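Local coordinates for enolase from the environmental genome shotgun sequencing of the Sargasso Sea (PDB 2QGY), which probably acts as a magnesium-dependent enzyme of the enolase superfamily, of the mandelate racemase and muconate lactonizing kind, although its substrate and reaction are unknown, at residues K83-Y86 with N87-L91; S255-V258 with H259-L263; F336-F340 with C341-F345. One frame throughout, in Å; residues are numbered along the deposited sequence.

Contact 1: residues K83-Y86 with N87-L91; sequences KSFY and NKISL
Y86 O takes two hydrogen bonds: one from the backbone N of S90 at 3.0 Å, one turn on in helix 82-93, and one from a water at 2.9 Å. That water also bonds S90 OG at 2.7 Å, so it ties the carbonyl to the serine side chain. The water oxygen sits over the centre of one face of the Y86 ring, 3.3 Å above the ring plane. The S90 hydroxyl comes to this spot because OG stands beside its own backbone N, anti to the carbonyl carbon (chi1 -58°). At the edge of the Y86 ring, near its plane, lies N87 OD1; the amide is turned 73° from the ring. Beyond the helix, Y86 OH bonds D284 of the barrel domain and the ring touches E109.

The i to i+4 bonds of an alpha-helix run through the whole stretch, from N87 N to K83 O, K88 N to S84 O and I89 N to F85 O, the last nearly straight at 174°. On the buried side F85 and I89 pack one turn apart in a CH-pi contact, with I89 CG1 3.8 Å from the ring centroid. F85 continues onto I108 and L112 of helix 99-120 and I74 of helix 60-74, so this side is how the helix is seated on the helices of the N-terminal capping domain. K88 reaches E73 in a salt bridge. Toward the outer side, the aliphatic part of K83 lies by the N87 amide, CG to ND2 3.8 Å.

Contact 2: residues S255-V258 with H259-L263; sequences SGLV and HFREL
G256 O lies at the edge of the F260 ring and in its plane, 3.1 Å from F260 CD2, which probably suits the weakly positive C-H rim of the ring. Over one face stands CD2 of the neighbouring H259, 4.3 Å above the ring plane. This is the first turn of helix 257-265, in the beta-alpha-beta unit between strands 248-250 and 271-272 of the beta/alpha barrel, the TIM-barrel domain of the enolase superfamily, with G256 at the N-cap. F272 meets the F260 ring edge-to-face, and I288 of helix 282-294 also packs on it.

The second flat group is the R261 guanidinium, which has L257 against one face: CB is 3.9 Å above the plane, off toward the rim, and CD1 is 3.8 Å from NH2. With CG beside its own backbone N (chi1 -79°) and the chain extended from there to NE, R261 runs back over the preceding turn to reach L257, and NH2 makes a salt bridge to E291.

Backbone bonds carry the turn, R261 N to L257 O at 2.9 Å and E262 N to V258 O at 3.0 Å. E262 also bonds S235 of the second subunit and pairs with R266, so this helix forms part of the dimer interface. G256 has a positive phi (95°), a backbone shape that glycine adopts readily. At the helix start a water bridges the backbone, donating to S255 O at 2.7 Å and accepting from H259 N at 3.0 Å.

Contact 3: residues F336-F340 with C341-F345; sequences FSKKF and CELPF
Near the carboxyl end of helix 334-338, where the chain turns into the loop before strand 345-348, S337 O accepts from two backbone N-H groups. C341 N bonds to it at 2.9 Å, lying in the carbonyl plane but with a bent N-H...O angle of 133°, and F340 N bonds to it at 3.2 Å. The two donors are three and four residues on, so one carbonyl is shared by an i to i+3 and an i to i+4 bond.

The same oxygen lies over the centre of one face of the F340 ring, 3.6 Å above its plane. The ring is brought there by a first torsion of 63°, which sets CG between the backbone N and the carbonyl carbon and folds the side chain back over its own turn. From there the ring packs on I368 and L369 of helix 366-371, while its CD1 is 4.0 Å from C341 CB.

A weaker contact joins the backbones next door: K338 CA donates a C-H to C341 O at 3.4 Å, with an angle of 157° at the hydrogen. Beyond it the chain comes back past the helix end, and L343 crosses the extended K338 side chain at about a right angle, CD1 against CG of the lysine at 3.7 Å. The other branch of the leucine, CD2, leans on S337 CB, whose OG is bonded to Y333 and M307. E342 points the other way, and its carboxylate bonds H365.

A bifurcated carbonyl acceptor of this kind, pairing i to i+3 and i to i+4 bonds, is common where an alpha-helix tightens or unwinds near its C-terminus.

How the contacts relate
Contact 1 is a surface stretch of the N-terminal capping domain, whereas contact 2 is buried in the barrel domain and contact 3 is partly buried in that same domain. Contacts 1 and 2 meet directly, Y86 OH lying 3.9 Å from L257 CD1, and both use D284 as a neighbour, so they join the two domains. Contact 3 is about 22 Å from contact 2 at the nearest atoms, across the chain's centre. Contact 1 follows a helix's regular bonds, contact 2 opens a helix with a bridging water, and contact 3 leaves a helix by way of a shared carbonyl. Of the three, contact 2 alone touches the second subunit.

Contact 1: residues K83-Y86 with N87-L91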
# COMPACT_ATOMS: atom_id res chain seq x y z
N LYS A 83 17.27 -12.35 -7.81
CA LYS A 83 16.26 -13.41 -7.63
C LYS A 83 16.05 -13.81 -6.18
O LYS A 83 14.91 -13.90 -5.74
CB LYS A 83 16.59 -14.64 -8.47
CG LYS A 83 15.53 -15.74 -8.39
CD LYS A 83 15.59 -16.69 -9.58
CE LYS A 83 14.84 -17.99 -9.30
NZ LYS A 83 15.10 -19.02 -10.35
N SER A 84 17.12 -14.07 -5.42
CA SER A 84 16.91 -14.50 -4.05
C SER A 84 16.37 -13.33 -3.21
O SER A 84 15.59 -13.54 -2.27
CB SER A 84 18.15 -15.17 -3.41
OG SER A 84 19.21 -14.26 -3.25
N PHE A 85 16.78 -12.11 -3.55
CA PHE A 85 16.20 -10.92 -2.93
C PHE A 85 14.68 -10.90 -3.18
O PHE A 85 13.88 -10.78 -2.24
CB PHE A 85 16.81 -9.63 -3.48
CG PHE A 85 16.06 -8.39 -3.06
CD1 PHE A 85 16.10 -7.96 -1.73
CD2 PHE A 85 15.30 -7.67 -3.97
CE1 PHE A 85 15.39 -6.82 -1.31
CE2 PHE A 85 14.59 -6.52 -3.55
CZ PHE A 85 14.65 -6.11 -2.23
N TYR A 86 14.30 -11.06 -4.43
CA TYR A 86 12.87 -10.98 -4.83
C TYR A 86 12.06 -12.03 -4.08
O TYR A 86 11.00 -11.73 -3.49
CB TYR A 86 12.74 -11.23 -6.33
CG TYR A 86 11.32 -11.14 -6.86
CD1 TYR A 86 10.81 -9.94 -7.37
CD2 TYR A 86 10.48 -12.27 -6.87
CE1 TYR A 86 9.52 -9.85 -7.85
CE2 TYR A 86 9.15 -12.17 -7.38
CZ TYR A 86 8.71 -10.97 -7.88
OH TYR A 86 7.42 -10.84 -8.39
N ASN A 87 12.60 -13.25 -4.06
CA ASN A 87 11.97 -14.35 -3.32
C ASN A 87 11.85 -14.11 -1.83
O ASN A 87 10.82 -14.46 -1.20
CB ASN A 87 12.70 -15.69 -3.62
CG ASN A 87 12.50 -16.14 -5.05
OD1 ASN A 87 11.54 -15.72 -5.72
ND2 ASN A 87 13.39 -17.01 -5.53
N LYS A 88 12.87 -13.51 -1.23
CA LYS A 88 12.85 -13.20 0.18
C LYS A 88 11.79 -12.14 0.49
O LYS A 88 11.07 -12.25 1.47
CB LYS A 88 14.22 -12.69 0.62
CG LYS A 88 14.29 -12.15 2.05
CD LYS A 88 14.29 -13.27 3.07
CE LYS A 88 14.58 -12.72 4.46
NZ LYS A 88 15.00 -13.80 5.41
N ILE A 89 11.74 -11.10 -0.33
CA ILE A 89 10.69 -10.08 -0.22
C ILE A 89 9.29 -10.73 -0.27
O ILE A 89 8.44 -10.42 0.57
CB ILE A 89 10.81 -8.95 -1.31
CG1 ILE A 89 12.03 -8.07 -1.03
CG2 ILE A 89 9.52 -8.05 -1.37
CD1 ILE A 89 12.08 -7.48 0.42
N SER A 90 9.07 -11.59 -1.26
CA SER A 90 7.80 -12.27 -1.39
C SER A 90 7.46 -13.02 -0.10
O SER A 90 6.33 -12.93 0.38
CB SER A 90 7.80 -13.24 -2.57
OG SER A 90 8.10 -12.56 -3.79
N LEU A 91 8.44 -13.73 0.47
CA LEU A 91 8.23 -14.50 1.71
C LEU A 91 7.87 -13.62 2.91
O LEU A 91 6.87 -13.83 3.58
CB LEU A 91 9.45 -15.38 2.02
CG LEU A 91 9.51 -16.00 3.43
CD1 LEU A 91 8.50 -17.14 3.62
CD2 LEU A 91 10.95 -16.47 3.80
O HOH W 1 8.83 -10.07 -4.42

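Contact 2: residues S255-V258 with H259-L263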
# COMPACT_ATOMS: atom_id res chain seq x y z
N SER A 255 0.59 -0.78 -7.37
CA SER A 255 1.80 -1.60 -7.46
C SER A 255 1.41 -3.05 -7.34
O SER A 255 0.28 -3.38 -6.94
CB SER A 255 2.86 -1.24 -6.38
OG SER A 255 2.31 -1.37 -5.06
N GLY A 256 2.33 -3.93 -7.70
CA GLY A 256 2.10 -5.35 -7.57
C GLY A 256 1.58 -5.96 -8.86
O GLY A 256 0.84 -5.33 -9.63
N LEU A 257 1.92 -7.22 -9.08
CA LEU A 257 1.51 -7.87 -10.33
C LEU A 257 0.00 -8.11 -10.40
O LEU A 257 -0.58 -8.02 -11.46
CB LEU A 257 2.22 -9.20 -10.48
CG LEU A 257 3.71 -9.15 -10.76
CD1 LEU A 257 4.30 -10.55 -10.65
CD2 LEU A 257 3.97 -8.56 -12.16
N VAL A 258 -0.62 -8.43 -9.26
CA VAL A 258 -2.01 -8.89 -9.27
C VAL A 258 -2.97 -7.83 -9.81
O VAL A 258 -3.81 -8.15 -10.65
CB VAL A 258 -2.46 -9.35 -7.87
CG1 VAL A 258 -3.94 -9.77 -7.88
CG2 VAL A 258 -1.56 -10.52 -7.40
N HIS A 259 -2.83 -6.58 -9.35
CA HIS A 259 -3.72 -5.52 -9.84
C HIS A 259 -3.56 -5.38 -11.36
O HIS A 259 -4.56 -5.27 -12.09
CB HIS A 259 -3.43 -4.19 -9.14
CG HIS A 259 -4.18 -3.03 -9.72
ND1 HIS A 259 -5.54 -2.86 -9.56
CD2 HIS A 259 -3.78 -2.03 -10.53
CE1 HIS A 259 -5.92 -1.76 -10.18
NE2 HIS A 259 -4.87 -1.25 -10.80
N PHE A 260 -2.32 -5.37 -11.84
CA PHE A 260 -2.11 -5.20 -13.30
C PHE A 260 -2.62 -6.39 -14.11
O PHE A 260 -3.16 -6.19 -15.21
CB PHE A 260 -0.67 -4.81 -13.64
CG PHE A 260 -0.30 -3.41 -13.15
CD1 PHE A 260 -0.58 -2.29 -13.93
CD2 PHE A 260 0.21 -3.23 -11.87
CE1 PHE A 260 -0.30 -1.00 -13.47
CE2 PHE A 260 0.50 -1.94 -11.39
CZ PHE A 260 0.23 -0.83 -12.18
N ARG A 261 -2.52 -7.59 -13.55
CA ARG A 261 -3.12 -8.76 -14.20
C ARG A 261 -4.63 -8.62 -14.28
O ARG A 261 -5.20 -8.98 -15.28
CB ARG A 261 -2.73 -10.07 -13.50
CG ARG A 261 -1.35 -10.48 -13.91
CD ARG A 261 -0.74 -11.51 -12.99
NE ARG A 261 0.59 -11.86 -13.47
CZ ARG A 261 1.51 -12.50 -12.74
NH1 ARG A 261 1.23 -12.86 -11.50
NH2 ARG A 261 2.68 -12.79 -13.26
N GLU A 262 -5.26 -8.11 -13.23
CA GLU A 262 -6.71 -7.84 -13.27
C GLU A 262 -7.03 -6.81 -14.35
O GLU A 262 -8.02 -6.98 -15.07
CB GLU A 262 -7.23 -7.37 -11.91
CG GLU A 262 -8.75 -7.02 -11.86
CD GLU A 262 -9.67 -8.23 -11.98
OE1 GLU A 262 -9.18 -9.36 -11.81
OE2 GLU A 262 -10.89 -8.04 -12.25
N LEU A 263 -6.25 -5.73 -14.46
CA LEU A 263 -6.52 -4.72 -15.52
C LEU A 263 -6.42 -5.37 -16.89
O LEU A 263 -7.24 -5.11 -17.76
CB LEU A 263 -5.54 -3.53 -15.46
CG LEU A 263 -5.57 -2.62 -14.23
CD1 LEU A 263 -4.34 -1.73 -14.35
CD2 LEU A 263 -6.84 -1.75 -14.24
O HOH W 2 -1.18 -5.69 -7.04

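Contact 3: residues F336-F340 with C341-F345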
# COMPACT_ATOMS: atom_id res chain seq x y z
N PHE A 336 18.39 20.58 -11.92
CA PHE A 336 18.47 20.28 -10.50
C PHE A 336 19.27 18.98 -10.27
O PHE A 336 20.13 18.91 -9.38
CB PHE A 336 17.11 20.13 -9.84
CG PHE A 336 17.23 19.77 -8.39
CD1 PHE A 336 17.59 20.75 -7.47
CD2 PHE A 336 17.06 18.46 -7.96
CE1 PHE A 336 17.75 20.44 -6.16
CE2 PHE A 336 17.22 18.13 -6.63
CZ PHE A 336 17.57 19.12 -5.72
N SER A 337 18.92 17.94 -11.01
CA SER A 337 19.54 16.63 -10.83
C SER A 337 21.01 16.71 -11.26
O SER A 337 21.88 16.03 -10.69
CB SER A 337 18.81 15.58 -11.65
OG SER A 337 17.45 15.46 -11.23
N LYS A 338 21.28 17.55 -12.26
CA LYS A 338 22.66 17.75 -12.71
C LYS A 338 23.57 18.34 -11.64
O LYS A 338 24.80 18.22 -11.72
CB LYS A 338 22.68 18.61 -13.97
CG LYS A 338 22.23 17.84 -15.21
CD LYS A 338 22.40 18.67 -16.45
CE LYS A 338 22.23 17.82 -17.69
NZ LYS A 338 22.16 18.70 -18.89
N LYS A 339 22.99 18.99 -10.64
CA LYS A 339 23.78 19.53 -9.52
C LYS A 339 24.59 18.46 -8.82
O LYS A 339 25.72 18.71 -8.37
CB LYS A 339 22.90 20.25 -8.50
CG LYS A 339 22.25 21.54 -8.95
CD LYS A 339 21.30 22.02 -7.86
CE LYS A 339 20.63 23.35 -8.25
NZ LYS A 339 21.60 24.46 -8.20
N PHE A 340 24.04 17.25 -8.71
CA PHE A 340 24.73 16.19 -7.98
C PHE A 340 25.04 14.95 -8.83
O PHE A 340 25.73 14.07 -8.37
CB PHE A 340 23.94 15.82 -6.71
CG PHE A 340 22.57 15.24 -7.01
CD1 PHE A 340 22.42 13.87 -7.25
CD2 PHE A 340 21.46 16.06 -7.06
CE1 PHE A 340 21.16 13.35 -7.54
CE2 PHE A 340 20.19 15.55 -7.34
CZ PHE A 340 20.05 14.19 -7.58
N CYS A 341 24.52 14.89 -10.06
CA CYS A 341 24.72 13.68 -10.88
C CYS A 341 25.18 14.07 -12.27
O CYS A 341 24.59 14.94 -12.88
CB CYS A 341 23.40 12.87 -10.99
SG CYS A 341 23.51 11.33 -11.97
N GLU A 342 26.24 13.42 -12.76
CA GLU A 342 26.62 13.54 -14.17
C GLU A 342 25.73 12.58 -14.93
O GLU A 342 26.01 11.38 -15.03
CB GLU A 342 28.13 13.25 -14.35
CG GLU A 342 29.01 14.30 -13.67
CD GLU A 342 30.51 13.94 -13.55
OE1 GLU A 342 31.19 14.61 -12.74
OE2 GLU A 342 31.02 13.00 -14.24
N LEU A 343 24.60 13.08 -15.40
CA LEU A 343 23.51 12.21 -15.87
C LEU A 343 23.96 11.22 -16.93
O LEU A 343 24.71 11.59 -17.84
CB LEU A 343 22.34 13.03 -16.41
CG LEU A 343 21.71 14.05 -15.48
CD1 LEU A 343 20.50 14.69 -16.16
CD2 LEU A 343 21.31 13.43 -14.15
N PRO A 344 23.50 9.95 -16.83
CA PRO A 344 23.97 8.92 -17.76
C PRO A 344 23.19 8.86 -19.09
O PRO A 344 23.19 7.84 -19.79
CB PRO A 344 23.76 7.63 -16.96
CG PRO A 344 22.55 7.90 -16.17
CD PRO A 344 22.55 9.40 -15.84
N PHE A 345 22.54 9.96 -19.45
CA PHE A 345 21.83 10.05 -20.71
C PHE A 345 21.85 11.50 -21.17
O PHE A 345 22.05 12.41 -20.36
CB PHE A 345 20.38 9.54 -20.54
CG PHE A 345 19.61 10.27 -19.47
CD1 PHE A 345 18.89 11.43 -19.77
CD2 PHE A 345 19.61 9.81 -18.15
CE1 PHE A 345 18.18 12.14 -18.75
CE2 PHE A 345 18.90 10.50 -17.14
CZ PHE A 345 18.19 11.67 -17.45